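Local atomic coordinates of putative enoyl-CoA hydratase (Streptomyces avermitilis, PDB entry 3GKB), a protein that is of unconfirmed function but probably acts on acyl-CoA thioesters as an enoyl-CoA hydratase or isomerase of the crotonase superfamily. Residues Glu16-Ala20 / Ala206-Ala210; Glu64-His69 / Lys112-Arg118; Ile150-Thr156 / Glu236-Trp240. All blocks are in the same frame, centred on the assembly; numbering follows the deposited sequence.

Interaction 1: Glu16-Ala20 / Ala206-Ala210; sequences EHGVA and ARNIA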
ATOM      1  N   GLU B  16     -21.846  26.350  -4.880  1.00 22.05           N
ATOM      2  CA  GLU B  16     -22.012  27.383  -3.888  1.00 22.51           C
ATOM      3  C   GLU B  16     -20.878  27.236  -2.906  1.00 20.73           C
ATOM      4  O   GLU B  16     -20.445  26.117  -2.633  1.00 19.04           O
ATOM      5  CB  GLU B  16     -23.342  27.183  -3.177  1.00 23.27           C
ATOM      6  CG  GLU B  16     -23.920  28.413  -2.557  1.00 28.48           C
ATOM      7  CD  GLU B  16     -25.329  28.148  -2.056  1.00 34.05           C
ATOM      8  OE1 GLU B  16     -25.507  27.300  -1.168  1.00 38.07           O
ATOM      9  OE2 GLU B  16     -26.267  28.763  -2.571  1.00 41.79           O
ATOM     10  N   HIS B  17     -20.439  28.356  -2.348  1.00 20.06           N
ATOM     11  CA  HIS B  17     -19.405  28.378  -1.302  1.00 20.32           C
ATOM     12  C   HIS B  17     -18.103  27.676  -1.726  1.00 19.67           C
ATOM     13  O   HIS B  17     -17.357  27.163  -0.878  1.00 20.39           O
ATOM     14  CB  HIS B  17     -19.906  27.754   0.010  1.00 20.76           C
ATOM     15  CG  HIS B  17     -21.248  28.240   0.448  1.00 21.58           C
ATOM     16  ND1 HIS B  17     -21.536  29.577   0.640  1.00 24.91           N
ATOM     17  CD2 HIS B  17     -22.383  27.562   0.737  1.00 23.71           C
ATOM     18  CE1 HIS B  17     -22.799  29.697   1.018  1.00 25.98           C
ATOM     19  NE2 HIS B  17     -23.334  28.493   1.084  1.00 23.78           N
ATOM     20  N   GLY B  18     -17.832  27.649  -3.030  1.00 18.23           N
ATOM     21  CA  GLY B  18     -16.614  27.030  -3.553  1.00 17.84           C
ATOM     22  C   GLY B  18     -16.704  25.520  -3.791  1.00 16.97           C
ATOM     23  O   GLY B  18     -15.722  24.898  -4.198  1.00 17.65           O
ATOM     24  N   VAL B  19     -17.880  24.932  -3.585  1.00 16.24           N
ATOM     25  CA  VAL B  19     -18.047  23.472  -3.803  1.00 15.32           C
ATOM     26  C   VAL B  19     -19.062  23.243  -4.918  1.00 15.59           C
ATOM     27  O   VAL B  19     -20.185  23.724  -4.822  1.00 15.27           O
ATOM     28  CB  VAL B  19     -18.508  22.748  -2.531  1.00 15.07           C
ATOM     29  CG1 VAL B  19     -18.706  21.232  -2.807  1.00 14.64           C
ATOM     30  CG2 VAL B  19     -17.538  22.967  -1.342  1.00 13.50           C
ATOM     31  N   ALA B  20     -18.674  22.538  -5.986  1.00 14.34           N
ATOM     32  CA  ALA B  20     -19.656  22.053  -6.967  1.00 15.25           C
ATOM     33  C   ALA B  20     -20.082  20.638  -6.640  1.00 16.03           C
ATOM     34  O   ALA B  20     -19.259  19.822  -6.275  1.00 16.86           O
ATOM     35  CB  ALA B  20     -19.107  22.130  -8.370  1.00 14.85           C
ATOM     36  N   ALA B 206     -15.590  18.476   2.321  1.00 16.49           N
ATOM     37  CA  ALA B 206     -15.657  19.372   1.153  1.00 15.75           C
ATOM     38  C   ALA B 206     -15.609  20.852   1.548  1.00 16.66           C
ATOM     39  O   ALA B 206     -14.864  21.631   0.963  1.00 15.93           O
ATOM     40  CB  ALA B 206     -16.903  19.068   0.276  1.00 15.66           C
ATOM     41  N   ARG B 207     -16.394  21.220   2.541  1.00 17.15           N
ATOM     42  CA  ARG B 207     -16.463  22.597   3.000  1.00 18.14           C
ATOM     43  C   ARG B 207     -15.186  23.016   3.678  1.00 17.28           C
ATOM     44  O   ARG B 207     -14.729  24.121   3.444  1.00 17.55           O
ATOM     45  CB  ARG B 207     -17.684  22.833   3.896  1.00 18.39           C
ATOM     46  CG  ARG B 207     -19.014  22.754   3.096  1.00 21.01           C
ATOM     47  CD  ARG B 207     -19.197  23.833   1.987  1.00 23.80           C
ATOM     48  NE  ARG B 207     -19.175  25.173   2.571  1.00 27.21           N
ATOM     49  CZ  ARG B 207     -20.230  25.808   3.096  1.00 29.26           C
ATOM     50  NH1 ARG B 207     -20.063  27.017   3.619  1.00 27.34           N
ATOM     51  NH2 ARG B 207     -21.449  25.252   3.094  1.00 30.34           N
ATOM     52  N   ASN B 208     -14.574  22.118   4.449  1.00 16.61           N
ATOM     53  CA  ASN B 208     -13.283  22.416   5.101  1.00 17.44           C
ATOM     54  C   ASN B 208     -12.150  22.627   4.100  1.00 17.64           C
ATOM     55  O   ASN B 208     -11.326  23.525   4.278  1.00 17.56           O
ATOM     56  CB  ASN B 208     -12.902  21.325   6.116  1.00 17.33           C
ATOM     57  CG  ASN B 208     -13.664  21.438   7.431  1.00 19.80           C
ATOM     58  OD1 ASN B 208     -14.500  22.314   7.594  1.00 21.01           O
ATOM     59  ND2 ASN B 208     -13.373  20.538   8.374  1.00 20.08           N
ATOM     60  N   ILE B 209     -12.128  21.822   3.035  1.00 16.26           N
ATOM     61  CA  ILE B 209     -11.162  22.003   1.985  1.00 15.47           C
ATOM     62  C   ILE B 209     -11.431  23.286   1.209  1.00 14.98           C
ATOM     63  O   ILE B 209     -10.491  24.030   0.905  1.00 15.27           O
ATOM     64  CB  ILE B 209     -11.042  20.755   1.057  1.00 15.55           C
ATOM     65  CG1 ILE B 209     -10.518  19.554   1.876  1.00 15.17           C
ATOM     66  CG2 ILE B 209     -10.139  21.066  -0.152  1.00 13.03           C
ATOM     67  CD1 ILE B 209     -10.496  18.192   1.132  1.00 13.88           C
ATOM     68  N   ALA B 210     -12.697  23.557   0.888  1.00 15.40           N
ATOM     69  CA  ALA B 210     -13.033  24.795   0.159  1.00 15.41           C
ATOM     70  C   ALA B 210     -12.724  26.054   0.993  1.00 16.53           C
ATOM     71  O   ALA B 210     -12.426  27.099   0.434  1.00 17.55           O
ATOM     72  CB  ALA B 210     -14.500  24.789  -0.281  1.00 16.00           C
TER
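The His17 imidazole and the Arg207 guanidinium lie one above the other, their planes only 21° apart. Arg207 NH1 sits over one face of the ring, and Glu16 CG rests over the centre of the opposite face, 3.6 Å above its plane. Seen from the arginine, His17 CD2 stands over one face of the guanidinium, offset toward its rim, and the closest pair is His17 CD2 to Arg207 NH2 at 3.4 Å. The arginine gets there by folding back: bends at chi2 (-63°) and chi3 (-61°) swing the guanidinium back from the helix to face the His17 ring.

Glu16 to Val19 form a type I' beta turn, the two-residue loop of the beta hairpin that links strands 11-16 and 19-24. Glu16 and Val19 pair through two backbone bonds, Glu16 N to Val19 O and Val19 N to Glu16 O, while His17 and Gly18 take the positive phi angles the turn needs. Just past it, Val19 points at the last turn of helix 195-210. Its CG2 touches Ala210 CB at 3.7 Å and Arg207 CD at 3.8 Å, and its CG1 meets Ala206 CB at 4.2 Å. Ala206 and Ala210, one helical turn apart, therefore offer small methyls to a single branched side chain. Ala210 CB also lies 3.8 Å from His17 O. Ala206 also rests on Val55 and Val57 of strand 55-60, Val57 meets Val19 too, and Arg54 bonds to Ala210 O.

No hydrogen bond spans the two segments; the direct contact rests on methyls on the inner side and the two flat groups on the outer. A guanidinium this near would probably disfavour protonation of His17, although Glu16 OE1, 6.2 Å from Arg207 NH2, may offset part of the positive charge.

Interaction 2: Glu64-His69 / Lys112-Arg118; sequences EFFLAH and KLAGKAR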
ATOM      1  N   GLU B  64     -29.569   2.650  -5.493  1.00 21.10           N
ATOM      2  CA  GLU B  64     -28.794   1.406  -5.406  1.00 20.03           C
ATOM      3  C   GLU B  64     -27.437   1.458  -6.123  1.00 19.07           C
ATOM      4  O   GLU B  64     -26.478   0.759  -5.708  1.00 18.46           O
ATOM      5  CB  GLU B  64     -29.620   0.257  -5.976  1.00 19.77           C
ATOM      6  CG  GLU B  64     -28.898  -1.061  -5.842  1.00 23.52           C
ATOM      7  CD  GLU B  64     -29.807  -2.277  -5.929  1.00 28.44           C
ATOM      8  OE1 GLU B  64     -31.019  -2.105  -6.200  1.00 29.29           O
ATOM      9  OE2 GLU B  64     -29.259  -3.391  -5.712  1.00 30.47           O
ATOM     10  N   PHE B  65     -27.364   2.255  -7.192  1.00 17.28           N
ATOM     11  CA  PHE B  65     -26.161   2.333  -8.064  1.00 16.75           C
ATOM     12  C   PHE B  65     -25.554   3.731  -8.100  1.00 16.72           C
ATOM     13  O   PHE B  65     -26.252   4.721  -8.262  1.00 16.58           O
ATOM     14  CB  PHE B  65     -26.513   1.881  -9.481  1.00 17.33           C
ATOM     15  CG  PHE B  65     -27.130   0.532  -9.499  1.00 17.55           C
ATOM     16  CD1 PHE B  65     -26.340  -0.602  -9.296  1.00 21.35           C
ATOM     17  CD2 PHE B  65     -28.488   0.390  -9.593  1.00 19.39           C
ATOM     18  CE1 PHE B  65     -26.917  -1.847  -9.234  1.00 20.04           C
ATOM     19  CE2 PHE B  65     -29.070  -0.852  -9.507  1.00 20.60           C
ATOM     20  CZ  PHE B  65     -28.294  -1.963  -9.328  1.00 21.08           C
ATOM     21  N   PHE B  66     -24.237   3.800  -7.922  1.00 15.81           N
ATOM     22  CA  PHE B  66     -23.493   5.036  -8.157  1.00 15.63           C
ATOM     23  C   PHE B  66     -23.356   5.208  -9.663  1.00 15.74           C
ATOM     24  O   PHE B  66     -23.918   6.152 -10.245  1.00 16.35           O
ATOM     25  CB  PHE B  66     -22.132   4.972  -7.458  1.00 15.23           C
ATOM     26  CG  PHE B  66     -21.273   6.163  -7.697  1.00 15.73           C
ATOM     27  CD1 PHE B  66     -21.433   7.324  -6.940  1.00 16.42           C
ATOM     28  CD2 PHE B  66     -20.319   6.156  -8.703  1.00 15.32           C
ATOM     29  CE1 PHE B  66     -20.640   8.416  -7.180  1.00 16.54           C
ATOM     30  CE2 PHE B  66     -19.532   7.273  -8.948  1.00 13.86           C
ATOM     31  CZ  PHE B  66     -19.700   8.396  -8.190  1.00 16.00           C
ATOM     32  N   LEU B  67     -22.659   4.249 -10.293  1.00 16.09           N
ATOM     33  CA  LEU B  67     -22.565   4.114 -11.752  1.00 15.73           C
ATOM     34  C   LEU B  67     -22.462   2.627 -12.048  1.00 15.98           C
ATOM     35  O   LEU B  67     -21.571   1.983 -11.570  1.00 15.57           O
ATOM     36  CB  LEU B  67     -21.357   4.825 -12.329  1.00 16.27           C
ATOM     37  CG  LEU B  67     -21.395   6.359 -12.378  1.00 15.29           C
ATOM     38  CD1 LEU B  67     -19.979   6.904 -12.779  1.00 14.91           C
ATOM     39  CD2 LEU B  67     -22.525   6.890 -13.310  1.00 15.37           C
ATOM     40  N   ALA B  68     -23.420   2.097 -12.782  1.00 15.15           N
ATOM     41  CA  ALA B  68     -23.547   0.650 -12.948  1.00 15.64           C
ATOM     42  C   ALA B  68     -22.323   0.039 -13.613  1.00 15.61           C
ATOM     43  O   ALA B  68     -21.794  -0.954 -13.138  1.00 16.26           O
ATOM     44  CB  ALA B  68     -24.776   0.335 -13.751  1.00 15.65           C
ATOM     45  N   HIS B  69     -21.915   0.663 -14.719  1.00 15.30           N
ATOM     46  CA  HIS B  69     -20.866   0.237 -15.655  1.00 15.73           C
ATOM     47  C   HIS B  69     -21.144   0.959 -16.976  1.00 16.12           C
ATOM     48  O   HIS B  69     -22.131   1.674 -17.089  1.00 15.10           O
ATOM     49  CB  HIS B  69     -20.799  -1.300 -15.853  1.00 15.55           C
ATOM     50  CG  HIS B  69     -22.100  -1.921 -16.249  1.00 16.79           C
ATOM     51  ND1 HIS B  69     -22.634  -1.785 -17.515  1.00 18.27           N
ATOM     52  CD2 HIS B  69     -23.001  -2.636 -15.531  1.00 16.99           C
ATOM     53  CE1 HIS B  69     -23.793  -2.419 -17.567  1.00 17.68           C
ATOM     54  NE2 HIS B  69     -24.053  -2.922 -16.370  1.00 16.42           N
ATOM     55  N   LYS B 112     -18.548  10.470  -3.204  1.00 14.63           N
ATOM     56  CA  LYS B 112     -19.383   9.941  -2.137  1.00 15.51           C
ATOM     57  C   LYS B 112     -20.113   8.703  -2.664  1.00 15.49           C
ATOM     58  O   LYS B 112     -21.062   8.837  -3.467  1.00 15.84           O
ATOM     59  CB  LYS B 112     -20.397  10.985  -1.696  1.00 16.06           C
ATOM     60  CG  LYS B 112     -21.337  10.481  -0.616  1.00 17.78           C
ATOM     61  CD  LYS B 112     -22.149  11.625  -0.001  1.00 17.22           C
ATOM     62  CE  LYS B 112     -23.174  12.171  -0.948  1.00 17.98           C
ATOM     63  NZ  LYS B 112     -24.077  13.196  -0.302  1.00 17.86           N
ATOM     64  N   LEU B 113     -19.689   7.530  -2.201  1.00 15.23           N
ATOM     65  CA  LEU B 113     -20.171   6.247  -2.706  1.00 15.37           C
ATOM     66  C   LEU B 113     -21.082   5.579  -1.686  1.00 16.48           C
ATOM     67  O   LEU B 113     -20.621   5.055  -0.670  1.00 15.18           O
ATOM     68  CB  LEU B 113     -18.993   5.322  -3.046  1.00 15.52           C
ATOM     69  CG  LEU B 113     -19.370   3.931  -3.596  1.00 14.77           C
ATOM     70  CD1 LEU B 113     -20.037   4.097  -4.993  1.00 15.30           C
ATOM     71  CD2 LEU B 113     -18.187   2.992  -3.666  1.00 15.52           C
ATOM     72  N   ALA B 114     -22.372   5.559  -2.004  1.00 18.30           N
ATOM     73  CA  ALA B 114     -23.361   4.938  -1.148  1.00 18.62           C
ATOM     74  C   ALA B 114     -23.806   3.583  -1.668  1.00 19.54           C
ATOM     75  O   ALA B 114     -24.100   2.699  -0.852  1.00 22.22           O
ATOM     76  CB  ALA B 114     -24.565   5.869  -0.944  1.00 18.39           C
ATOM     77  N   GLY B 115     -23.782   3.386  -2.980  1.00 18.07           N
ATOM     78  CA  GLY B 115     -24.260   2.167  -3.594  1.00 18.23           C
ATOM     79  C   GLY B 115     -23.184   1.435  -4.390  1.00 17.93           C
ATOM     80  O   GLY B 115     -21.985   1.491  -4.053  1.00 17.96           O
ATOM     81  N   LYS B 116     -23.632   0.736  -5.429  1.00 17.45           N
ATOM     82  CA  LYS B 116     -22.763  -0.106  -6.236  1.00 16.91           C
ATOM     83  C   LYS B 116     -22.190   0.625  -7.449  1.00 16.53           C
ATOM     84  O   LYS B 116     -22.913   1.334  -8.174  1.00 15.17           O
ATOM     85  CB  LYS B 116     -23.510  -1.360  -6.715  1.00 16.77           C
ATOM     86  CG  LYS B 116     -23.931  -2.292  -5.598  1.00 19.27           C
ATOM     87  CD  LYS B 116     -25.030  -3.207  -6.075  1.00 22.03           C
ATOM     88  CE  LYS B 116     -25.417  -4.257  -5.053  1.00 26.45           C
ATOM     89  NZ  LYS B 116     -26.010  -3.639  -3.854  1.00 30.02           N
ATOM     90  N   ALA B 117     -20.889   0.407  -7.662  1.00 15.00           N
ATOM     91  CA  ALA B 117     -20.179   0.909  -8.831  1.00 15.65           C
ATOM     92  C   ALA B 117     -19.359  -0.231  -9.400  1.00 14.28           C
ATOM     93  O   ALA B 117     -18.576  -0.843  -8.689  1.00 14.92           O
ATOM     94  CB  ALA B 117     -19.262   2.093  -8.450  1.00 14.86           C
ATOM     95  N   ARG B 118     -19.583  -0.549 -10.669  1.00 14.30           N
ATOM     96  CA  ARG B 118     -18.874  -1.620 -11.318  1.00 14.33           C
ATOM     97  C   ARG B 118     -18.280  -1.178 -12.655  1.00 13.70           C
ATOM     98  O   ARG B 118     -18.729  -0.194 -13.279  1.00 14.84           O
ATOM     99  CB  ARG B 118     -19.749  -2.844 -11.534  1.00 14.12           C
ATOM    100  CG  ARG B 118     -20.288  -3.486 -10.275  1.00 16.65           C
ATOM    101  CD  ARG B 118     -21.086  -4.684 -10.669  1.00 17.43           C
ATOM    102  NE  ARG B 118     -21.674  -5.482  -9.592  1.00 14.80           N
ATOM    103  CZ  ARG B 118     -22.931  -5.371  -9.150  1.00 17.84           C
ATOM    104  NH1 ARG B 118     -23.720  -4.419  -9.599  1.00 16.76           N
ATOM    105  NH2 ARG B 118     -23.401  -6.232  -8.243  1.00 18.59           N
TER
HETATM  106  O   HOH W   1     -26.555  -0.968  -3.541  1.00 38.09           O
HETATM  107  O   HOH W   2     -23.547  -2.523 -11.605  1.00 18.91           O
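A short parallel bridge, Phe65 to Lys116, ties the loop after strand 55-60 to the start of strand 116-118. As in other crotonases, this loop and the start of helix 120-127 probably each supply one N-H to the oxyanion hole. Lys116 is gripped through both its backbone groups: its N gives a nearly straight bond (167°) to Glu64 O at 2.9 Å, and its O accepts from Phe66 N at 2.8 Å, the donor standing above the carbonyl plane.

The Phe65 ring lies against the aliphatic arm of Lys116, with CD1 3.9 Å from Lys116 CB, while Glu64 CG sits over one face, toward the rim. Arg118 NH1 comes up at the ring edge, 4.1 Å from Phe65 CE1. An alanine at Phe65 would probably leave a gap beside the lysine arm and Glu64 CG and let the Lys116 chain shift. At the corner, Phe66 CB meets Leu113 CD1 at 3.4 Å.

Lys116 NZ makes a long salt bridge to Glu64 OE2, 3.8 Å, and that oxygen also pairs with Arg268; a bend at chi4 (65°) turns NZ toward a water that joins it to Glu64 O. A second water joins Arg118 NH1 to Ala68 O, and Glu271 takes Arg118 NE. Carboxylates answer the charges on Lys116 and Arg118, while water and backbone oxygens take up N-H groups; the strand pairing rests on backbone bonds.

Interaction 3: Ile150-Thr156 / Glu236-Trp240; sequences IPGGGGT and ENDAW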
ATOM      1  N   ILE B 150     -11.217  -7.146 -20.091  1.00 16.34           N
ATOM      2  CA  ILE B 150     -10.599  -6.655 -18.871  1.00 15.74           C
ATOM      3  C   ILE B 150     -10.974  -5.172 -18.748  1.00 16.32           C
ATOM      4  O   ILE B 150     -11.526  -4.599 -19.678  1.00 16.42           O
ATOM      5  CB  ILE B 150      -9.048  -6.867 -18.848  1.00 15.51           C
ATOM      6  CG1 ILE B 150      -8.341  -6.220 -20.075  1.00 15.30           C
ATOM      7  CG2 ILE B 150      -8.700  -8.354 -18.788  1.00 14.81           C
ATOM      8  CD1 ILE B 150      -6.953  -5.731 -19.783  1.00 14.26           C
ATOM      9  N   PRO B 151     -10.689  -4.550 -17.603  1.00 16.39           N
ATOM     10  CA  PRO B 151     -10.933  -3.108 -17.562  1.00 16.76           C
ATOM     11  C   PRO B 151     -10.119  -2.374 -18.616  1.00 17.14           C
ATOM     12  O   PRO B 151      -8.940  -2.626 -18.764  1.00 18.48           O
ATOM     13  CB  PRO B 151     -10.500  -2.727 -16.145  1.00 16.88           C
ATOM     14  CG  PRO B 151     -10.620  -3.978 -15.362  1.00 16.86           C
ATOM     15  CD  PRO B 151     -10.311  -5.090 -16.288  1.00 16.86           C
ATOM     16  N   GLY B 152     -10.780  -1.530 -19.395  1.00 17.18           N
ATOM     17  CA  GLY B 152     -10.158  -0.755 -20.429  1.00 17.33           C
ATOM     18  C   GLY B 152     -10.279   0.741 -20.241  1.00 16.94           C
ATOM     19  O   GLY B 152      -9.928   1.505 -21.143  1.00 17.18           O
ATOM     20  N   GLY B 153     -10.715   1.155 -19.065  1.00 16.26           N
ATOM     21  CA  GLY B 153     -10.872   2.545 -18.733  1.00 17.23           C
ATOM     22  C   GLY B 153      -9.919   3.063 -17.656  1.00 17.33           C
ATOM     23  O   GLY B 153     -10.208   4.087 -17.028  1.00 18.73           O
ATOM     24  N   GLY B 154      -8.791   2.367 -17.452  1.00 16.65           N
ATOM     25  CA  GLY B 154      -7.770   2.795 -16.496  1.00 15.77           C
ATOM     26  C   GLY B 154      -7.733   1.937 -15.235  1.00 15.52           C
ATOM     27  O   GLY B 154      -6.767   2.002 -14.479  1.00 15.69           O
ATOM     28  N   GLY B 155      -8.777   1.135 -15.021  1.00 14.85           N
ATOM     29  CA  GLY B 155      -8.968   0.380 -13.781  1.00 15.63           C
ATOM     30  C   GLY B 155      -7.808  -0.502 -13.369  1.00 15.64           C
ATOM     31  O   GLY B 155      -7.487  -0.584 -12.163  1.00 15.85           O
ATOM     32  N   THR B 156      -7.180  -1.170 -14.343  1.00 14.94           N
ATOM     33  CA  THR B 156      -6.049  -2.040 -14.006  1.00 15.21           C
ATOM     34  C   THR B 156      -4.905  -1.200 -13.403  1.00 14.35           C
ATOM     35  O   THR B 156      -4.265  -1.605 -12.427  1.00 14.14           O
ATOM     36  CB  THR B 156      -5.521  -2.853 -15.205  1.00 15.24           C
ATOM     37  OG1 THR B 156      -4.980  -1.987 -16.195  1.00 16.19           O
ATOM     38  CG2 THR B 156      -6.608  -3.767 -15.802  1.00 16.68           C
ATOM     39  N   GLU B 236      -2.561  -1.489 -20.974  1.00 15.99           N
ATOM     40  CA  GLU B 236      -3.920  -1.912 -20.682  1.00 16.21           C
ATOM     41  C   GLU B 236      -4.763  -1.836 -21.939  1.00 16.10           C
ATOM     42  O   GLU B 236      -5.489  -2.773 -22.239  1.00 15.68           O
ATOM     43  CB  GLU B 236      -4.543  -1.103 -19.518  1.00 16.19           C
ATOM     44  CG  GLU B 236      -6.039  -1.338 -19.312  1.00 16.52           C
ATOM     45  CD  GLU B 236      -6.701  -0.271 -18.450  1.00 21.45           C
ATOM     46  OE1 GLU B 236      -7.314   0.639 -19.059  1.00 19.79           O
ATOM     47  OE2 GLU B 236      -6.591  -0.324 -17.185  1.00 19.28           O
ATOM     48  N   ASN B 237      -4.659  -0.724 -22.676  1.00 16.64           N
ATOM     49  CA  ASN B 237      -5.392  -0.569 -23.914  1.00 15.99           C
ATOM     50  C   ASN B 237      -5.134  -1.702 -24.907  1.00 15.74           C
ATOM     51  O   ASN B 237      -6.084  -2.221 -25.535  1.00 15.01           O
ATOM     52  CB  ASN B 237      -5.067   0.762 -24.581  1.00 16.97           C
ATOM     53  CG  ASN B 237      -5.749   0.897 -25.901  1.00 17.64           C
ATOM     54  OD1 ASN B 237      -6.974   1.046 -25.971  1.00 17.76           O
ATOM     55  ND2 ASN B 237      -4.984   0.705 -26.974  1.00 16.80           N
ATOM     56  N   ASP B 238      -3.865  -2.081 -25.050  1.00 16.42           N
ATOM     57  CA  ASP B 238      -3.475  -3.129 -25.998  1.00 17.75           C
ATOM     58  C   ASP B 238      -4.073  -4.477 -25.573  1.00 17.05           C
ATOM     59  O   ASP B 238      -4.568  -5.259 -26.403  1.00 17.73           O
ATOM     60  CB  ASP B 238      -1.948  -3.245 -26.080  1.00 18.31           C
ATOM     61  CG  ASP B 238      -1.312  -2.070 -26.796  1.00 23.60           C
ATOM     62  OD1 ASP B 238      -2.024  -1.359 -27.537  1.00 29.42           O
ATOM     63  OD2 ASP B 238      -0.103  -1.836 -26.609  1.00 28.44           O
ATOM     64  N   ALA B 239      -3.990  -4.758 -24.280  1.00 16.53           N
ATOM     65  CA  ALA B 239      -4.502  -6.013 -23.742  1.00 16.87           C
ATOM     66  C   ALA B 239      -6.020  -6.066 -23.869  1.00 16.33           C
ATOM     67  O   ALA B 239      -6.574  -7.092 -24.253  1.00 16.79           O
ATOM     68  CB  ALA B 239      -4.065  -6.186 -22.269  1.00 16.61           C
ATOM     69  N   TRP B 240      -6.680  -4.943 -23.571  1.00 16.47           N
ATOM     70  CA  TRP B 240      -8.128  -4.840 -23.622  1.00 16.31           C
ATOM     71  C   TRP B 240      -8.636  -4.962 -25.060  1.00 16.54           C
ATOM     72  O   TRP B 240      -9.553  -5.739 -25.334  1.00 16.61           O
ATOM     73  CB  TRP B 240      -8.544  -3.511 -23.015  1.00 17.31           C
ATOM     74  CG  TRP B 240      -9.954  -3.036 -23.241  1.00 18.13           C
ATOM     75  CD1 TRP B 240     -11.095  -3.393 -22.543  1.00 16.89           C
ATOM     76  CD2 TRP B 240     -10.354  -2.057 -24.185  1.00 18.77           C
ATOM     77  NE1 TRP B 240     -12.167  -2.672 -22.997  1.00 18.85           N
ATOM     78  CE2 TRP B 240     -11.738  -1.840 -24.004  1.00 20.57           C
ATOM     79  CE3 TRP B 240      -9.665  -1.303 -25.148  1.00 20.89           C
ATOM     80  CZ2 TRP B 240     -12.452  -0.941 -24.783  1.00 22.23           C
ATOM     81  CZ3 TRP B 240     -10.377  -0.398 -25.921  1.00 20.55           C
ATOM     82  CH2 TRP B 240     -11.756  -0.234 -25.744  1.00 22.84           C
TER
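Gly152 and Trp240 bring the two backbones nearest, CA to CA 5.6 Å. Segment 150-156 is a loop that swings round through four consecutive glycines into helix 155-163, with Gly154 at the N-cap and in a positive-phi conformation. Segment 236-240 is a regular piece of helix 230-243 that faces the inside of this bend. A CB on Gly152 would run into Trp240 CD1, so the missing side chain is what lets helix and loop close up.

Glu236 reaches from its helix into the bend with CG anti to the backbone N (chi1 170°) and the rest of the chain extended, which sets the carboxylate against the first turn of helix 155-163. OE1 takes Gly154 N at 2.8 Å on its syn lone pair. OE2 has two donors: Thr156 N meets it nearly in line with its C-O bond, and Thr156 OG1 gives a short bond of 2.5 Å on the anti lone pair. The start of a helix, rich in N-H groups, would favour the negative charge, and Gln96 NE2 adds a further bond to OE1. The Ile-Pro-Gly-rich sequence ending in Thr156 is a recurrent signature of the crotonase family, and Glu123, on helix 120-127, accepts from the N-H groups of Gly153 and Gly155.

Trp240 turns one indole face to the glycine: Gly152 CA stands 3.6 Å from the centroid of the five-membered ring, 15° off its normal, a CH-pi contact. Ile150 O approaches the ring edge, 3.1 Å from Trp240 CD1. Pro151 O, buried and without a polar partner, rests on the methylene Glu236 CG at 3.2 Å. Ile150 CD1 packs on Ala239 CB at 3.8 Å, and Ala219 of the third subunit lies against the same isoleucine.

How the interactions relate
Along the chain, 16-20 opens interaction 1, 64-69 and 112-118 form interaction 2 inside its loop, 150-156 opens interaction 3, then 206-210 and 236-240 close interactions 1 and 3, which therefore cross. Interactions 1 and 2 both reach the six-stranded sheet, their centres about 23 Å apart. Interactions 2 and 3 are about 20 Å apart between centres, and about 9 Å at the nearest atoms. Interactions 1 and 3, about 33 Å apart between centres, lie on opposite sides of the chain's centre. Helix 195-210 of interaction 1 packs on the second subunit and interaction 3 on the third, whereas no other chain touches interaction 2, in the core near the probable active site.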